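Local coordinates for protein enoyl-CoA hydratase/isomerase (Mycobacterium abscessus, PDB 3QXZ) that probably catalyses the hydration or double-bond isomerisation of enoyl-CoA thioesters, at residues A18-H23 / Q44-D49; S170-V175 / N181-A186; V204-A209 / S243-E248. All blocks are in the same frame, centred on the assembly; numbering follows the deposited sequence.

Contact 1. Residues A18-H23 / Q44-D49; sequences AVLTLH and QRLDDD. With K (potassium ion), chain D; EDO (1,2-ethanediol), chain I.
Ala18, Leu20 and Leu46 meet through aliphatic carbons alone, and the flat groups lie elsewhere on the helix. A 1,2-ethanediol molecule bonds to both polar atoms of the Gln44 amide: its O1 donates to Gln44 OE1 (2.8 Å) and its O2 accepts from Gln44 NE2 (2.9 Å). That same O2 donates to Asp47 OD2 at 2.6 Å, while Gln44 NE2 also makes two weak bonds to the carboxylate of Asp48. Across the contact, Leu46 CD1 and CD2 are equally close to Ala18 CB, each at 3.9 Å. Leu46 CD1 meets the whole fork of Leu20 tip to tip, 4.0 Å from each of Leu20 CG, CD1 and CD2. With CG anti to the carbonyl carbon (chi1 -66°), Leu46 sends this fork at the sheet, where Ile55 also touches it. Strand 17-23, helix 33-48 and strand 54-59 form a beta-alpha-beta unit of the crotonase fold, and Leu46 is one of the residues that seat the helix on the parallel strands. At the helix end and just beyond it, the carbonyl oxygens of Leu46, Asp47 and Asp49 bind a potassium ion, whose shell is completed by a water, Val52 O and Thr99 OG1.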
# COMPACT_ATOMS: atom_id res chain seq x y z
N ALA A 18 -8.65 -1.92 -27.86
CA ALA A 18 -9.57 -0.81 -28.01
C ALA A 18 -8.97 0.44 -27.40
O ALA A 18 -8.52 0.42 -26.25
CB ALA A 18 -10.93 -1.12 -27.36
N VAL A 19 -8.94 1.53 -28.16
CA VAL A 19 -8.47 2.81 -27.65
C VAL A 19 -9.66 3.75 -27.54
O VAL A 19 -10.36 4.01 -28.54
CB VAL A 19 -7.35 3.44 -28.55
CG1 VAL A 19 -6.88 4.76 -27.96
CG2 VAL A 19 -6.18 2.48 -28.69
N LEU A 20 -9.91 4.23 -26.33
CA LEU A 20 -10.88 5.27 -26.04
C LEU A 20 -10.18 6.59 -25.82
O LEU A 20 -9.24 6.67 -25.00
CB LEU A 20 -11.68 4.91 -24.79
CG LEU A 20 -12.57 3.67 -24.88
CD1 LEU A 20 -13.14 3.37 -23.53
CD2 LEU A 20 -13.72 3.91 -25.90
N THR A 21 -10.61 7.62 -26.55
CA THR A 21 -10.00 8.94 -26.45
C THR A 21 -11.00 9.97 -25.97
O THR A 21 -12.08 10.12 -26.57
CB THR A 21 -9.40 9.38 -27.81
OG1 THR A 21 -8.48 8.38 -28.27
CG2 THR A 21 -8.65 10.70 -27.64
N LEU A 22 -10.64 10.68 -24.91
CA LEU A 22 -11.43 11.79 -24.38
C LEU A 22 -11.06 13.00 -25.24
O LEU A 22 -9.93 13.46 -25.21
CB LEU A 22 -11.10 12.05 -22.90
CG LEU A 22 -11.19 10.83 -21.98
CD1 LEU A 22 -10.68 11.20 -20.59
CD2 LEU A 22 -12.59 10.28 -21.89
N HIS A 23 -12.03 13.50 -26.00
CA HIS A 23 -11.75 14.48 -27.05
C HIS A 23 -12.55 15.77 -26.87
O HIS A 23 -13.71 15.86 -27.28
CB HIS A 23 -12.01 13.86 -28.43
CG HIS A 23 -11.75 14.79 -29.57
ND1 HIS A 23 -10.52 14.86 -30.21
CD2 HIS A 23 -12.55 15.69 -30.20
CE1 HIS A 23 -10.58 15.76 -31.17
NE2 HIS A 23 -11.80 16.27 -31.19
N GLN A 44 -18.61 -1.15 -20.65
CA GLN A 44 -19.43 -2.35 -20.58
C GLN A 44 -19.45 -3.11 -21.91
O GLN A 44 -19.26 -4.34 -21.96
CB GLN A 44 -20.86 -2.03 -20.14
CG GLN A 44 -21.70 -3.30 -19.93
CD GLN A 44 -21.16 -4.16 -18.80
OE1 GLN A 44 -21.21 -3.76 -17.64
NE2 GLN A 44 -20.61 -5.33 -19.15
N ARG A 45 -19.64 -2.39 -23.01
CA ARG A 45 -19.70 -3.01 -24.33
C ARG A 45 -18.36 -3.65 -24.69
O ARG A 45 -18.32 -4.78 -25.19
CB ARG A 45 -20.12 -1.97 -25.38
CG ARG A 45 -20.06 -2.48 -26.80
CD ARG A 45 -20.63 -1.46 -27.79
NE ARG A 45 -20.15 -0.11 -27.52
CZ ARG A 45 -18.94 0.34 -27.84
NH1 ARG A 45 -18.05 -0.45 -28.44
NH2 ARG A 45 -18.61 1.59 -27.53
N LEU A 46 -17.26 -2.94 -24.43
CA LEU A 46 -15.94 -3.43 -24.77
C LEU A 46 -15.57 -4.62 -23.89
O LEU A 46 -14.92 -5.56 -24.36
CB LEU A 46 -14.88 -2.31 -24.68
CG LEU A 46 -15.06 -1.18 -25.70
CD1 LEU A 46 -14.12 -0.04 -25.36
CD2 LEU A 46 -14.83 -1.67 -27.12
N ASP A 47 -15.99 -4.60 -22.63
CA ASP A 47 -15.75 -5.74 -21.76
C ASP A 47 -16.44 -6.99 -22.31
O ASP A 47 -15.85 -8.08 -22.31
CB ASP A 47 -16.20 -5.46 -20.32
CG ASP A 47 -15.59 -6.43 -19.32
OD1 ASP A 47 -14.44 -6.87 -19.52
OD2 ASP A 47 -16.26 -6.72 -18.32
N ASP A 48 -17.66 -6.81 -22.81
CA ASP A 48 -18.45 -7.92 -23.33
C ASP A 48 -17.97 -8.43 -24.68
O ASP A 48 -18.27 -9.58 -25.03
CB ASP A 48 -19.92 -7.51 -23.42
CG ASP A 48 -20.55 -7.32 -22.05
OD1 ASP A 48 -19.99 -7.84 -21.06
OD2 ASP A 48 -21.60 -6.65 -21.97
N ASP A 49 -17.23 -7.62 -25.43
CA ASP A 49 -16.75 -7.97 -26.77
C ASP A 49 -15.57 -8.94 -26.64
O ASP A 49 -14.51 -8.54 -26.15
CB ASP A 49 -16.32 -6.69 -27.49
CG ASP A 49 -15.97 -6.91 -28.96
OD1 ASP A 49 -15.70 -8.06 -29.35
OD2 ASP A 49 -15.95 -5.89 -29.68
K K D . -13.48 -7.94 -23.75
C1 EDO I . -18.87 -5.02 -15.29
O1 EDO I . -20.29 -4.85 -15.25
C2 EDO I . -18.52 -6.40 -15.85
O2 EDO I . -18.66 -6.39 -17.28
O HOH W 1 -13.54 -10.61 -23.21

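Contact 2. Residues S170-V175 / N181-A186; sequences SAQRAV and NRCLPA
Cys183 leaves the strand pointing at helix 171-177, and its CB packs against two side chains one helical turn apart. There it lies 3.6 Å from Ala171 CB, close for two carbons, and 3.9 Å from Val175 CG2. One bond further, SG sits between the backbone N and the carbonyl carbon (chi1 62°), a rotation that keeps the sulfur beside the helix: it stays 3.9 Å from Val175 CG2 and comes to 3.5 Å from Gln172 OE1. Gln172 starts out pointing away from the strand, but the bend at its chi2 (66°) folds the amide back so that the oxygen approaches the sulfur, while NE2 is engaged by Glu176 of the same helix. Val175 does more than flank the cysteine. Its CG2 presses on the peptide link between Arg182 and Cys183, 3.5 Å from Arg182 C, whereas CG1 makes a looser approach to the carbonyl oxygen of Asn181. No hydrogen bond passes between the two segments; they meet by van der Waals contact. At the start of the helix, Ser170 serves as N-cap, its OG accepting from Arg173 N at 3.0 Å. Asn181 ND2 bonds to Glu161 OE1 and Ala157 O of a second subunit, while OD1 accepts from Arg123 N of its own chain. The helix runs nearly antiparallel to strand 182-184, at 162° and 7.5 Å between the short axes; this strand is the last in the sheet of its chain and pairs with strand 122-126, whose Leu125 touches Ala171 and Ala174.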
# COMPACT_ATOMS: atom_id res chain seq x y z
N SER A 170 3.93 15.69 -9.36
CA SER A 170 4.54 15.36 -10.64
C SER A 170 4.32 13.91 -11.05
O SER A 170 4.05 13.03 -10.21
CB SER A 170 6.04 15.63 -10.58
OG SER A 170 6.69 14.70 -9.72
N ALA A 171 4.50 13.64 -12.33
CA ALA A 171 4.53 12.25 -12.81
C ALA A 171 5.56 11.41 -12.08
O ALA A 171 5.32 10.25 -11.73
CB ALA A 171 4.80 12.20 -14.31
N GLN A 172 6.74 12.00 -11.84
CA GLN A 172 7.81 11.29 -11.12
C GLN A 172 7.38 10.90 -9.70
O GLN A 172 7.62 9.78 -9.26
CB GLN A 172 9.14 12.08 -11.13
CG GLN A 172 10.28 11.40 -10.36
CD GLN A 172 10.76 10.08 -10.97
OE1 GLN A 172 10.58 9.82 -12.18
NE2 GLN A 172 11.39 9.25 -10.14
N ARG A 173 6.76 11.84 -8.98
CA ARG A 173 6.29 11.49 -7.65
C ARG A 173 5.18 10.44 -7.70
O ARG A 173 5.12 9.57 -6.83
CB ARG A 173 5.86 12.72 -6.85
CG ARG A 173 5.71 12.40 -5.38
CD ARG A 173 5.08 13.54 -4.62
NE ARG A 173 4.90 13.12 -3.24
CZ ARG A 173 4.13 13.76 -2.37
NH1 ARG A 173 3.44 14.84 -2.75
NH2 ARG A 173 4.04 13.29 -1.12
N ALA A 174 4.34 10.48 -8.74
CA ALA A 174 3.32 9.45 -8.92
C ALA A 174 3.94 8.07 -9.06
O ALA A 174 3.43 7.08 -8.50
CB ALA A 174 2.44 9.79 -10.10
N VAL A 175 5.05 7.96 -9.80
CA VAL A 175 5.73 6.67 -9.92
C VAL A 175 6.39 6.28 -8.60
O VAL A 175 6.27 5.14 -8.16
CB VAL A 175 6.78 6.69 -11.05
CG1 VAL A 175 7.57 5.40 -11.08
CG2 VAL A 175 6.11 6.94 -12.39
N ASN A 181 2.61 3.58 -12.86
CA ASN A 181 3.56 2.53 -13.17
C ASN A 181 4.84 3.05 -13.78
O ASN A 181 5.91 2.48 -13.58
CB ASN A 181 2.90 1.49 -14.09
CG ASN A 181 1.71 0.85 -13.44
OD1 ASN A 181 0.64 1.46 -13.31
ND2 ASN A 181 1.91 -0.39 -12.99
N ARG A 182 4.71 4.11 -14.57
CA ARG A 182 5.82 4.64 -15.35
C ARG A 182 5.53 6.09 -15.70
O ARG A 182 4.35 6.48 -15.83
CB ARG A 182 6.00 3.81 -16.64
CG ARG A 182 7.28 4.12 -17.43
CD ARG A 182 7.42 3.22 -18.63
NE ARG A 182 8.75 3.37 -19.21
CZ ARG A 182 9.13 2.85 -20.37
NH1 ARG A 182 8.27 2.13 -21.09
NH2 ARG A 182 10.36 3.05 -20.82
N CYS A 183 6.59 6.87 -15.86
CA CYS A 183 6.44 8.19 -16.46
C CYS A 183 7.39 8.36 -17.65
O CYS A 183 8.48 7.77 -17.68
CB CYS A 183 6.61 9.31 -15.43
SG CYS A 183 8.18 9.39 -14.65
N LEU A 184 6.91 9.10 -18.63
CA LEU A 184 7.62 9.30 -19.90
C LEU A 184 7.32 10.67 -20.43
O LEU A 184 6.34 11.30 -20.03
CB LEU A 184 7.14 8.27 -20.94
CG LEU A 184 7.57 6.83 -20.73
CD1 LEU A 184 6.79 5.91 -21.65
CD2 LEU A 184 9.08 6.68 -20.95
N PRO A 185 8.15 11.15 -21.37
CA PRO A 185 7.76 12.36 -22.08
C PRO A 185 6.38 12.16 -22.70
O PRO A 185 6.05 11.05 -23.15
CB PRO A 185 8.82 12.48 -23.18
CG PRO A 185 10.01 11.82 -22.58
CD PRO A 185 9.45 10.64 -21.82
N ALA A 186 5.57 13.21 -22.69
CA ALA A 186 4.17 13.14 -23.15
C ALA A 186 3.98 12.42 -24.48
O ALA A 186 3.07 11.59 -24.62
CB ALA A 186 3.57 14.53 -23.24

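Contact 3. Residues V204-A209 / S243-E248; sequences VAPESA and SQDAAE. With EDO (1,2-ethanediol), chain H.
Pro206 and Asp245 carry this contact, their side chains crossing at about a right angle. The closer part is small: Asp245 OD2 stands 3.9 Å from Pro206 CD, with Ala205 CB further off at 4.4 Å. Asp245 CG lies anti to the carbonyl carbon (chi1 -78°), which directs the carboxylate at the start of the facing helix. There, water 2 bridges the segments, accepting from Glu207 N at 2.9 Å and donating to Asp245 OD2 at 2.7 Å. An amide in the first turn of helix 206-222 is thus satisfied through water by an acidic side chain, an arrangement that the helix dipole would probably favour. Backbone N-H groups of Ala262 and Gly263 hold the same carboxylate, through OD1 and OD2 respectively, and Trp261 packs on Ala205, Pro206 and Asp245 alike. Gly139 of a second subunit packs on Ala205, Ser208 and Ala246, and Ser208 OG bonds to Val140 O of that subunit.

The rest is looser. Glu207 begins toward the other segment, yet its carboxylate turns off to a salt bridge with Arg239. The approach to helix 245-255 is fixed locally by Ser243, whose OG accepts from Asp245 N at 3.2 Å in an ST turn. A 1,2-ethanediol molecule, probably from the crystallisation liquor, donates to Pro206 O at 3.0 Å and is also hydrogen-bonded to Arg53 NE. Two helix starts, bridged by water and covered by the chain terminus, here belong to the C-terminal helical region that takes part in trimer assembly in crotonase-like enzymes.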
# COMPACT_ATOMS: atom_id res chain seq x y z
N VAL A 204 -0.68 -12.99 -23.46
CA VAL A 204 -1.35 -13.32 -22.20
C VAL A 204 -2.68 -14.00 -22.53
O VAL A 204 -3.45 -13.51 -23.35
CB VAL A 204 -1.57 -12.06 -21.34
CG1 VAL A 204 -2.48 -12.35 -20.13
CG2 VAL A 204 -0.21 -11.46 -20.91
N ALA A 205 -2.94 -15.15 -21.91
CA ALA A 205 -4.17 -15.90 -22.24
C ALA A 205 -5.41 -15.10 -21.82
O ALA A 205 -5.40 -14.46 -20.76
CB ALA A 205 -4.17 -17.27 -21.57
N PRO A 206 -6.48 -15.12 -22.63
CA PRO A 206 -7.67 -14.29 -22.31
C PRO A 206 -8.30 -14.61 -20.96
O PRO A 206 -8.57 -13.70 -20.17
CB PRO A 206 -8.65 -14.56 -23.46
CG PRO A 206 -8.01 -15.61 -24.32
CD PRO A 206 -6.59 -15.79 -23.95
N GLU A 207 -8.51 -15.89 -20.67
CA GLU A 207 -9.14 -16.26 -19.40
C GLU A 207 -8.18 -16.03 -18.23
O GLU A 207 -8.62 -15.70 -17.12
CB GLU A 207 -9.69 -17.70 -19.44
CG GLU A 207 -10.67 -18.00 -18.32
CD GLU A 207 -11.99 -17.24 -18.38
OE1 GLU A 207 -12.30 -16.57 -19.39
OE2 GLU A 207 -12.74 -17.34 -17.39
N SER A 208 -6.88 -16.23 -18.44
CA SER A 208 -5.89 -15.94 -17.41
C SER A 208 -5.97 -14.46 -16.98
O SER A 208 -6.01 -14.15 -15.77
CB SER A 208 -4.48 -16.23 -17.95
OG SER A 208 -4.30 -17.62 -18.15
N ALA A 209 -5.99 -13.56 -17.96
CA ALA A 209 -6.10 -12.13 -17.63
C ALA A 209 -7.41 -11.82 -16.92
O ALA A 209 -7.40 -11.08 -15.92
CB ALA A 209 -5.99 -11.29 -18.88
N SER A 243 -8.78 -26.08 -19.36
CA SER A 243 -8.85 -25.51 -20.71
C SER A 243 -7.54 -25.70 -21.44
O SER A 243 -6.46 -25.65 -20.86
CB SER A 243 -9.19 -24.01 -20.67
OG SER A 243 -8.72 -23.34 -21.86
N GLN A 244 -7.65 -25.93 -22.75
CA GLN A 244 -6.47 -26.14 -23.58
C GLN A 244 -5.45 -25.00 -23.61
O GLN A 244 -4.28 -25.24 -23.89
CB GLN A 244 -6.88 -26.53 -25.01
CG GLN A 244 -7.49 -27.97 -25.14
CD GLN A 244 -6.44 -29.07 -25.07
OE1 GLN A 244 -5.28 -28.86 -25.41
NE2 GLN A 244 -6.86 -30.25 -24.63
N ASP A 245 -5.88 -23.78 -23.26
CA ASP A 245 -4.91 -22.68 -23.23
C ASP A 245 -3.77 -22.94 -22.22
O ASP A 245 -2.64 -22.49 -22.42
CB ASP A 245 -5.57 -21.32 -22.96
CG ASP A 245 -6.25 -20.75 -24.19
OD1 ASP A 245 -6.14 -21.36 -25.29
OD2 ASP A 245 -6.87 -19.67 -24.10
N ALA A 246 -4.04 -23.71 -21.16
CA ALA A 246 -3.01 -24.04 -20.18
C ALA A 246 -1.93 -24.95 -20.74
O ALA A 246 -0.80 -24.97 -20.24
CB ALA A 246 -3.62 -24.63 -18.90
N ALA A 247 -2.28 -25.71 -21.78
CA ALA A 247 -1.28 -26.53 -22.47
C ALA A 247 -0.63 -25.76 -23.60
O ALA A 247 0.57 -25.95 -23.88
CB ALA A 247 -1.91 -27.80 -22.98
N GLU A 248 -1.39 -24.89 -24.25
CA GLU A 248 -0.89 -24.10 -25.37
C GLU A 248 0.21 -23.09 -24.99
O GLU A 248 1.16 -22.87 -25.74
CB GLU A 248 -2.05 -23.37 -26.07
CG GLU A 248 -1.65 -22.40 -27.21
CD GLU A 248 -0.91 -23.04 -28.41
OE1 GLU A 248 -0.65 -24.26 -28.46
OE2 GLU A 248 -0.56 -22.26 -29.30
C1 EDO H . -10.47 -10.60 -20.84
O1 EDO H . -9.14 -10.78 -20.36
C2 EDO H . -10.35 -9.94 -22.20
O2 EDO H . -9.81 -10.86 -23.18
O HOH W 2 -7.70 -18.42 -21.87

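From the N terminus, the three contacts follow one another in series, so none nests within or crosses another. Contact 1 closes a loop of 20 residues and lays the end of helix 33-48 against the early strands of the main sheet. Contact 2 closes a short connection of five residues and brings helix 171-177 beside the outermost strand 182-184 of that sheet; its centre is about 24 Å from that of contact 1, on the opposite side of the chain's centre. Contact 3 spans 33 mostly helical residues, including helix 226-241, and gathers the C-terminal helices away from the sheet. Contact 2 has neighbours in both other subunits and contact 3 in the second, whereas contact 1 stays within one chain.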